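Local structure of ochratoxinase (Aspergillus niger, 4C65) at residues T110-L115 against G341-E346; C120-A125 against G129-P134; R190-Q195 against K201-M206. The protein is a zinc-dependent carboxypeptidase that hydrolyses the mycotoxin ochratoxin A to ochratoxin alpha and L-phenylalanine. All coordinates share one frame; numbering follows the deposited sequence. Where two conformers were deposited one is given.

Contact 1. Residues T110-L115 against G341-E346; sequences TSYRDL and GPTALE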
loop_
_atom_site.group_PDB
_atom_site.type_symbol
_atom_site.label_atom_id
_atom_site.label_comp_id
_atom_site.label_asym_id
_atom_site.label_seq_id
_atom_site.Cartn_x
_atom_site.Cartn_y
_atom_site.Cartn_z
ATOM N N THR A 110 0.749 -8.884 44.288
ATOM C CA THR A 110 1.407 -9.983 43.622
ATOM C C THR A 110 0.708 -10.442 42.332
ATOM O O THR A 110 1.224 -11.286 41.605
ATOM C CB THR A 110 1.606 -11.159 44.580
ATOM O OG1 THR A 110 0.351 -11.603 45.084
ATOM C CG2 THR A 110 2.476 -10.744 45.750
ATOM N N SER A 111 -0.472 -9.893 42.065
ATOM C CA SER A 111 -1.162 -10.124 40.803
ATOM C C SER A 111 -1.865 -8.860 40.330
ATOM O O SER A 111 -2.458 -8.138 41.124
ATOM C CB SER A 111 -2.181 -11.285 40.913
ATOM O OG SER A 111 -1.534 -12.559 41.019
ATOM N N TYR A 112 -1.793 -8.639 39.026
ATOM C CA TYR A 112 -2.449 -7.558 38.345
ATOM C C TYR A 112 -3.198 -8.113 37.116
ATOM O O TYR A 112 -2.676 -8.932 36.393
ATOM C CB TYR A 112 -1.402 -6.593 37.811
ATOM C CG TYR A 112 -0.967 -5.424 38.683
ATOM C CD1 TYR A 112 -1.607 -5.097 39.871
ATOM C CD2 TYR A 112 0.062 -4.586 38.240
ATOM C CE1 TYR A 112 -1.197 -3.989 40.604
ATOM C CE2 TYR A 112 0.453 -3.485 38.954
ATOM C CZ TYR A 112 -0.158 -3.198 40.144
ATOM O OH TYR A 112 0.249 -2.084 40.823
ATOM N N ARG A 113 -4.432 -7.651 36.907
ATOM C CA ARG A 113 -5.116 -7.838 35.637
ATOM C C ARG A 113 -5.040 -6.551 34.830
ATOM O O ARG A 113 -5.683 -5.548 35.171
ATOM C CB ARG A 113 -6.569 -8.287 35.837
ATOM C CG ARG A 113 -7.215 -8.800 34.548
ATOM C CD ARG A 113 -8.647 -9.250 34.757
ATOM N NE ARG A 113 -9.505 -8.153 35.202
ATOM C CZ ARG A 113 -10.833 -8.140 35.139
ATOM N NH1 ARG A 113 -11.513 -9.163 34.627
ATOM N NH2 ARG A 113 -11.502 -7.084 35.582
ATOM N N ASP A 114 -4.206 -6.592 33.790
ATOM C CA ASP A 114 -4.029 -5.516 32.832
ATOM C C ASP A 114 -5.167 -5.588 31.815
ATOM O O ASP A 114 -5.368 -6.628 31.190
ATOM C CB ASP A 114 -2.685 -5.699 32.121
ATOM C CG ASP A 114 -2.500 -4.777 30.963
ATOM O OD1 ASP A 114 -2.950 -3.616 31.022
ATOM O OD2 ASP A 114 -1.831 -5.185 30.007
ATOM N N LEU A 115 -5.875 -4.481 31.620
ATOM C CA LEU A 115 -7.031 -4.459 30.720
ATOM C C LEU A 115 -6.868 -3.552 29.501
ATOM O O LEU A 115 -7.774 -3.435 28.666
ATOM C CB LEU A 115 -8.267 -4.066 31.513
ATOM C CG LEU A 115 -8.713 -5.094 32.545
ATOM C CD1 LEU A 115 -9.949 -4.573 33.266
ATOM C CD2 LEU A 115 -9.012 -6.441 31.882
ATOM N N GLY A 341 0.353 2.401 40.786
ATOM C CA GLY A 341 -0.613 3.435 41.133
ATOM C C GLY A 341 -1.205 3.201 42.509
ATOM O O GLY A 341 -0.859 2.231 43.189
ATOM N N PRO A 342 -2.104 4.099 42.944
ATOM C CA PRO A 342 -2.684 4.073 44.275
ATOM C C PRO A 342 -3.764 3.006 44.420
ATOM O O PRO A 342 -4.903 3.326 44.735
ATOM C CB PRO A 342 -3.283 5.467 44.404
ATOM C CG PRO A 342 -3.687 5.809 43.009
ATOM C CD PRO A 342 -2.601 5.234 42.149
ATOM N N THR A 343 -3.400 1.742 44.224
ATOM C CA THR A 343 -4.371 0.669 44.280
ATOM C C THR A 343 -4.983 0.418 45.688
ATOM O O THR A 343 -6.133 -0.008 45.806
ATOM C CB THR A 343 -3.763 -0.641 43.752
ATOM O OG1 THR A 343 -2.521 -0.904 44.416
ATOM C CG2 THR A 343 -3.544 -0.549 42.225
ATOM N N ALA A 344 -4.212 0.710 46.738
ATOM C CA ALA A 344 -4.665 0.501 48.120
ATOM C C ALA A 344 -5.908 1.318 48.454
ATOM O O ALA A 344 -6.736 0.887 49.251
ATOM C CB ALA A 344 -3.540 0.826 49.097
ATOM N N LEU A 345 -6.050 2.480 47.828
ATOM C CA LEU A 345 -7.242 3.302 47.985
ATOM C C LEU A 345 -8.543 2.557 47.682
ATOM O O LEU A 345 -9.601 2.883 48.236
ATOM C CB LEU A 345 -7.184 4.507 47.055
ATOM C CG LEU A 345 -6.454 5.784 47.458
ATOM C CD1 LEU A 345 -6.814 6.913 46.503
ATOM C CD2 LEU A 345 -6.821 6.218 48.865
ATOM N N GLU A 346 -8.487 1.617 46.752
ATOM C CA GLU A 346 -9.688 0.914 46.349
ATOM C C GLU A 346 -10.240 0.086 47.514
ATOM O O GLU A 346 -11.467 -0.108 47.620
ATOM C CB GLU A 346 -9.412 0.031 45.135
ATOM C CG GLU A 346 -10.657 -0.491 44.444
ATOM C CD GLU A 346 -11.520 0.613 43.850
ATOM O OE1 GLU A 346 -11.020 1.724 43.607
ATOM O OE2 GLU A 346 -12.716 0.339 43.614
HETATM O O HOH W 1 -0.505 -1.946 43.256
#

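Contact 2. Residues C120-A125 against G129-P134; sequences CEVAKA and GTIVGP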
loop_
_atom_site.group_PDB
_atom_site.type_symbol
_atom_site.label_atom_id
_atom_site.label_comp_id
_atom_site.label_asym_id
_atom_site.label_seq_id
_atom_site.Cartn_x
_atom_site.Cartn_y
_atom_site.Cartn_z
ATOM N N CYS A 120 1.328 -8.069 28.351
ATOM C CA CYS A 120 1.851 -9.318 27.797
ATOM C C CYS A 120 3.312 -9.173 27.488
ATOM O O CYS A 120 4.120 -10.076 27.753
ATOM C CB CYS A 120 1.149 -9.659 26.501
ATOM S SG CYS A 120 -0.586 -10.071 26.658
ATOM N N GLU A 121 3.657 -8.027 26.913
ATOM C CA GLU A 121 5.035 -7.772 26.482
ATOM C C GLU A 121 5.970 -7.526 27.688
ATOM O O GLU A 121 7.121 -7.971 27.696
ATOM C CB GLU A 121 5.064 -6.574 25.525
ATOM C CG GLU A 121 4.447 -6.844 24.152
ATOM C CD GLU A 121 2.917 -6.951 24.137
ATOM O OE1 GLU A 121 2.231 -6.255 24.927
ATOM O OE2 GLU A 121 2.414 -7.732 23.307
ATOM N N VAL A 122 5.471 -6.822 28.695
ATOM C CA VAL A 122 6.235 -6.565 29.909
ATOM C C VAL A 122 6.358 -7.830 30.753
ATOM O O VAL A 122 7.422 -8.071 31.359
ATOM C CB VAL A 122 5.630 -5.405 30.707
ATOM C CG1 VAL A 122 6.287 -5.266 32.070
ATOM C CG2 VAL A 122 5.768 -4.087 29.939
ATOM N N ALA A 123 5.300 -8.651 30.799
ATOM C CA ALA A 123 5.349 -9.926 31.567
ATOM C C ALA A 123 6.545 -10.779 31.160
ATOM O O ALA A 123 7.157 -11.451 31.981
ATOM C CB ALA A 123 4.073 -10.713 31.409
ATOM N N LYS A 124 6.919 -10.710 29.891
ATOM C CA LYS A 124 8.086 -11.428 29.418
ATOM C C LYS A 124 9.346 -11.018 30.147
ATOM O O LYS A 124 10.211 -11.861 30.375
ATOM C CB LYS A 124 8.313 -11.194 27.946
ATOM C CG LYS A 124 7.274 -11.828 27.077
ATOM C CD LYS A 124 7.415 -11.347 25.639
ATOM C CE LYS A 124 7.544 -12.533 24.711
ATOM N NZ LYS A 124 6.507 -12.451 23.662
ATOM N N ALA A 125 9.473 -9.741 30.492
ATOM C CA ALA A 125 10.646 -9.279 31.195
ATOM C C ALA A 125 10.581 -9.660 32.680
ATOM O O ALA A 125 11.615 -9.685 33.370
ATOM C CB ALA A 125 10.813 -7.790 31.007
ATOM N N GLY A 129 13.013 -12.938 34.534
ATOM C CA GLY A 129 13.782 -12.438 35.670
ATOM C C GLY A 129 14.591 -11.152 35.442
ATOM O O GLY A 129 15.316 -10.741 36.338
ATOM N N THR A 130 14.463 -10.487 34.289
ATOM C CA THR A 130 15.173 -9.201 34.062
ATOM C C THR A 130 14.660 -8.120 34.991
ATOM O O THR A 130 15.420 -7.351 35.536
ATOM C CB THR A 130 15.054 -8.694 32.622
ATOM O OG1 THR A 130 15.239 -9.770 31.705
ATOM C CG2 THR A 130 16.113 -7.627 32.356
ATOM N N ILE A 131 13.347 -8.079 35.182
ATOM C CA ILE A 131 12.737 -7.185 36.163
ATOM C C ILE A 131 11.846 -7.988 37.095
ATOM O O ILE A 131 11.712 -9.195 36.969
ATOM C CB ILE A 131 11.925 -6.022 35.507
ATOM C CG1 ILE A 131 10.767 -6.553 34.687
ATOM C CG2 ILE A 131 12.834 -5.165 34.633
ATOM C CD1 ILE A 131 9.748 -5.500 34.360
ATOM N N VAL A 132 11.220 -7.285 38.010
ATOM C CA VAL A 132 10.357 -7.877 38.980
ATOM C C VAL A 132 8.966 -7.265 38.859
ATOM O O VAL A 132 8.810 -6.116 38.427
ATOM C CB VAL A 132 10.983 -7.434 40.342
ATOM C CG1 VAL A 132 9.986 -7.432 41.482
ATOM C CG2 VAL A 132 12.250 -8.209 40.702
ATOM N N GLY A 133 7.939 -8.014 39.241
ATOM C CA GLY A 133 6.600 -7.446 39.287
ATOM C C GLY A 133 5.577 -8.473 39.703
ATOM O O GLY A 133 5.936 -9.612 40.014
ATOM N N PRO A 134 4.290 -8.088 39.695
ATOM C CA PRO A 134 3.254 -9.065 39.959
ATOM C C PRO A 134 3.087 -10.052 38.809
ATOM O O PRO A 134 3.633 -9.842 37.721
ATOM C CB PRO A 134 1.990 -8.229 40.088
ATOM C CG PRO A 134 2.432 -6.803 40.044
ATOM C CD PRO A 134 3.780 -6.743 39.465
#

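Contact 3. Residues R190-Q195 against K201-M206; sequences RAVRLQ and KVIKVM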
loop_
_atom_site.group_PDB
_atom_site.type_symbol
_atom_site.label_atom_id
_atom_site.label_comp_id
_atom_site.label_asym_id
_atom_site.label_seq_id
_atom_site.Cartn_x
_atom_site.Cartn_y
_atom_site.Cartn_z
ATOM N N ARG A 190 -10.556 -11.788 14.426
ATOM C CA ARG A 190 -9.120 -11.537 14.398
ATOM C C ARG A 190 -8.681 -10.729 15.616
ATOM O O ARG A 190 -7.645 -11.035 16.222
ATOM C CB ARG A 190 -8.668 -10.882 13.095
ATOM C CG ARG A 190 -7.180 -10.514 13.162
ATOM C CD ARG A 190 -6.405 -10.760 11.884
ATOM N NE ARG A 190 -7.014 -10.112 10.739
ATOM C CZ ARG A 190 -7.422 -10.727 9.638
ATOM N NH1 ARG A 190 -7.325 -12.033 9.482
ATOM N NH2 ARG A 190 -7.967 -10.016 8.675
ATOM N N ALA A 191 -9.486 -9.747 16.008
ATOM C CA ALA A 191 -9.156 -8.912 17.135
ATOM C C ALA A 191 -8.876 -9.718 18.379
ATOM O O ALA A 191 -7.860 -9.492 19.041
ATOM C CB ALA A 191 -10.256 -7.904 17.406
ATOM N N VAL A 192 -9.773 -10.649 18.715
ATOM C CA VAL A 192 -9.571 -11.494 19.889
ATOM C C VAL A 192 -8.309 -12.349 19.691
ATOM O O VAL A 192 -7.464 -12.445 20.582
ATOM C CB VAL A 192 -10.777 -12.403 20.150
ATOM C CG1 VAL A 192 -10.472 -13.377 21.288
ATOM C CG2 VAL A 192 -11.997 -11.583 20.508
ATOM N N ARG A 193 -8.184 -12.953 18.508
ATOM C CA ARG A 193 -7.069 -13.845 18.225
ATOM C C ARG A 193 -5.722 -13.123 18.318
ATOM O O ARG A 193 -4.756 -13.679 18.819
ATOM C CB ARG A 193 -7.254 -14.484 16.865
ATOM C CG ARG A 193 -8.391 -15.486 16.844
ATOM C CD ARG A 193 -8.833 -15.849 15.430
ATOM N NE ARG A 193 -10.049 -16.669 15.476
ATOM C CZ ARG A 193 -10.603 -17.272 14.431
ATOM N NH1 ARG A 193 -10.061 -17.199 13.243
ATOM N NH2 ARG A 193 -11.686 -17.993 14.603
ATOM N N LEU A 194 -5.666 -11.869 17.895
ATOM C CA LEU A 194 -4.424 -11.116 17.985
ATOM C C LEU A 194 -3.999 -10.867 19.435
ATOM O O LEU A 194 -2.807 -10.756 19.728
ATOM C CB LEU A 194 -4.552 -9.792 17.265
ATOM C CG LEU A 194 -4.506 -9.806 15.738
ATOM C CD1 LEU A 194 -4.997 -8.473 15.203
ATOM C CD2 LEU A 194 -3.101 -10.066 15.232
ATOM N N GLN A 195 -4.947 -10.798 20.367
ATOM C CA GLN A 195 -4.559 -10.638 21.770
ATOM C C GLN A 195 -4.063 -11.958 22.322
ATOM O O GLN A 195 -3.033 -12.006 23.006
ATOM C CB GLN A 195 -5.717 -10.106 22.612
ATOM C CG GLN A 195 -6.386 -8.864 22.055
ATOM C CD GLN A 195 -5.432 -7.950 21.305
ATOM O OE1 GLN A 195 -4.380 -7.564 21.817
ATOM N NE2 GLN A 195 -5.851 -7.521 20.105
ATOM N N LYS A 201 -4.324 -13.360 28.731
ATOM C CA LYS A 201 -4.991 -14.310 29.606
ATOM C C LYS A 201 -6.403 -13.836 29.965
ATOM O O LYS A 201 -7.110 -14.495 30.717
ATOM C CB LYS A 201 -4.147 -14.544 30.847
ATOM C CG LYS A 201 -3.075 -15.586 30.595
ATOM C CD LYS A 201 -2.064 -15.625 31.713
ATOM C CE LYS A 201 -0.835 -16.486 31.329
ATOM N NZ LYS A 201 -0.298 -17.237 32.488
ATOM N N VAL A 202 -6.806 -12.708 29.418
ATOM C CA VAL A 202 -8.171 -12.279 29.497
ATOM C C VAL A 202 -8.480 -11.495 28.228
ATOM O O VAL A 202 -7.560 -11.064 27.527
ATOM C CB VAL A 202 -8.420 -11.459 30.780
ATOM C CG1 VAL A 202 -7.690 -10.123 30.753
ATOM C CG2 VAL A 202 -9.923 -11.239 30.996
ATOM N N ILE A 203 -9.767 -11.314 27.919
ATOM C CA ILE A 203 -10.162 -10.403 26.837
ATOM C C ILE A 203 -10.978 -9.249 27.390
ATOM O O ILE A 203 -11.883 -9.441 28.202
ATOM C CB ILE A 203 -10.927 -11.131 25.703
ATOM C CG1 ILE A 203 -10.064 -12.217 25.073
ATOM C CG2 ILE A 203 -11.355 -10.143 24.603
ATOM C CD1 ILE A 203 -8.804 -11.710 24.394
ATOM N N LYS A 204 -10.671 -8.042 26.931
ATOM C CA LYS A 204 -11.402 -6.832 27.351
ATOM C C LYS A 204 -12.104 -6.176 26.174
ATOM O O LYS A 204 -11.478 -5.892 25.164
ATOM C CB LYS A 204 -10.424 -5.844 28.010
ATOM C CG LYS A 204 -10.841 -4.388 28.059
ATOM C CD LYS A 204 -11.663 -4.006 29.263
ATOM C CE LYS A 204 -11.614 -2.446 29.178
ATOM N NZ LYS A 204 -10.295 -1.667 29.244
ATOM N N VAL A 205 -13.396 -5.865 26.349
ATOM C CA VAL A 205 -14.173 -5.106 25.349
ATOM C C VAL A 205 -14.715 -3.809 25.934
ATOM O O VAL A 205 -14.924 -3.705 27.145
ATOM C CB VAL A 205 -15.390 -5.868 24.803
ATOM C CG1 VAL A 205 -14.932 -7.111 24.104
ATOM C CG2 VAL A 205 -16.375 -6.239 25.899
ATOM N N MET A 206 -14.916 -2.823 25.052
ATOM C CA MET A 206 -15.627 -1.612 25.390
ATOM C C MET A 206 -17.062 -1.890 24.965
ATOM O O MET A 206 -17.355 -2.040 23.790
ATOM C CB MET A 206 -15.042 -0.427 24.645
ATOM C CG MET A 206 -13.551 -0.202 24.885
ATOM S SD MET A 206 -13.104 0.012 26.621
ATOM C CE MET A 206 -11.496 0.819 26.446
#

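Contact 1. Residues T110-L115 against G341-E346
Tyr112 and Thr343 have their polar ends joined through a water molecule, a worked example of how one solvent molecule can bridge two side-chain hydroxyls whose backbones stay well apart. The alpha carbons of these two residues are still 10.3 Å from each other, and it is the length of the tyrosine that spans most of the gap and brings its phenol oxygen to the turn in front of helix 344-354. Water 1 lies at the edge of this ring, in its plane, 2.6 Å from Tyr112 OH and 2.5 Å from Thr343 OG1. With chi1 at 52°, the threonine hydroxyl faces the water while the methyl branch turns to the phenol. The polar end of the tyrosine has a second partner, the backbone N of Gly340, so the hydroxyl is gripped by both protein and water.

Beside these short bonds to the water, the direct touch is slack. Thr343 CG2 approaches the tyrosine obliquely and comes no closer than 4.3 Å to Tyr112 OH, and only 72 Å² is buried in all. Asp67 and Met70, which touch both side chains, contribute further packing here. Pro342, the centre of an inverse gamma turn, is partly exposed and packs on Phe437 of a second subunit. Joining an early barrel strand to the loop that follows the active-site Asp336, near the zinc ligands His69 and His71, the arrangement belongs to the twisted TIM barrel of the metal-dependent amidohydrolases.

Contact 2. Residues C120-A125 against G129-P134
Ile131 packs against the later part of helix 119-127, where its side chain meets Val122 and Ala125. The principle illustrated is that a chain leaving a helix can be held by one backbone bond and one apolar side chain together. Ile131 and Val122 cross at about a right angle, the terminal methyl CD1 of Ile131 coming to 4.2 Å from CG1 of Val122; that branch of the valine is trans to its own backbone nitrogen (chi1 171°). Closer to the backbone the isoleucine meets Ala125, where Ile131 CG1 lies 3.9 Å from Ala125 CB. With chi1 at 62°, CG1 is wedged between the nitrogen and carbonyl carbon of its own residue, and this brings Ile131 CG1 also to 3.5 Å from Ala125 O.

That same carbonyl receives the backbone bond: Ile131 N donates to Ala125 O over 3.0 Å, nearly straight at 172°, the donor standing well above the carbonyl plane. Gly129 N, by contrast, is 3.7 Å from Ala125 O. The change of direction comes at Gly129, whose positive phi takes the chain out of the helix. Thr130 follows, its CB near the same carbonyl and its OG1 hydrogen-bonded to OD1 of Asp128.

Helix 90-106 backs the apolar side, with Leu97 on Val122 and Ala98 on Ile131, and Arg96 of a second subunit packs on Ala125 and Thr130. Ala123 meets Val136 of strand 135-138, the strand that completes the beta-alpha-beta crossover begun by strand 109-114.

Contact 3. Residues R190-Q195 against K201-M206
Residues 190-195, on a helix, and 201-206, leading into and along a strand, come nearest at Val192 and Ile203, whose alpha carbons are 7.1 Å apart, and no hydrogen bond joins the two segments. Ile203 is the centre of the contact: it points from the strand toward the helix, and its terminal methyl settles between two residues one turn apart. Ile203 CD1 is 3.9 Å from Val192 CG1. Ile203 CD1 is also 3.9 Å from Gln195 CB, so the polar residue lends its aliphatic base to the apolar contact. The valine and isoleucine side chains cross at about a right angle, the CG1 branch of Val192 being the one that touches both CG1 and CD1 of Ile203.

This is the general way in which a TIM barrel is wrapped, the outward side chains of a strand lying under a helix of the surrounding layer. On the same strand Lys204 is an active-site residue that binds both zinc ions, whereas its neighbour Ile203 serves the packing outside.

Gln195 leaves the contact beyond its CB. A bend at chi2 (-32°) turns the amide back along its own helix, where Gln195 NE2 donates to Ala191 O over 3.0 Å at 149°, with the donor tilted from the carbonyl plane. The other end of this amide, OE1, accepts from Ala141 N, so both polar atoms of the buried group are satisfied. Helix 225-237 adds Ile231 against Val192. On the outer side of the helix, Arg190 and Arg193 form salt bridges with acidic residues of a third subunit, among them Asp183.

Overall arrangement
Followed from the N terminus, the first of these segments, on strand 109-114, opens contact 1, which closes after 225 intervening residues with residues 341-346, the turn and first residues of helix 344-354. Contacts 2 and 3 both nest inside this loop and follow each other in series without crossing. Contact 2 closes a short turn at the end of helix 119-127, and contact 3 the return from helix 185-198 to strand 203-206. Pro134 of contact 2 packs on Thr110, Ser111 and Tyr112, while Val202 of contact 3 touches Arg113, Asp114 and Leu115. A probable hydrogen bond from Lys204 NZ to Leu115 O ties strand 203-206 to the end of strand 109-114; contacts 2 and 3 do not touch.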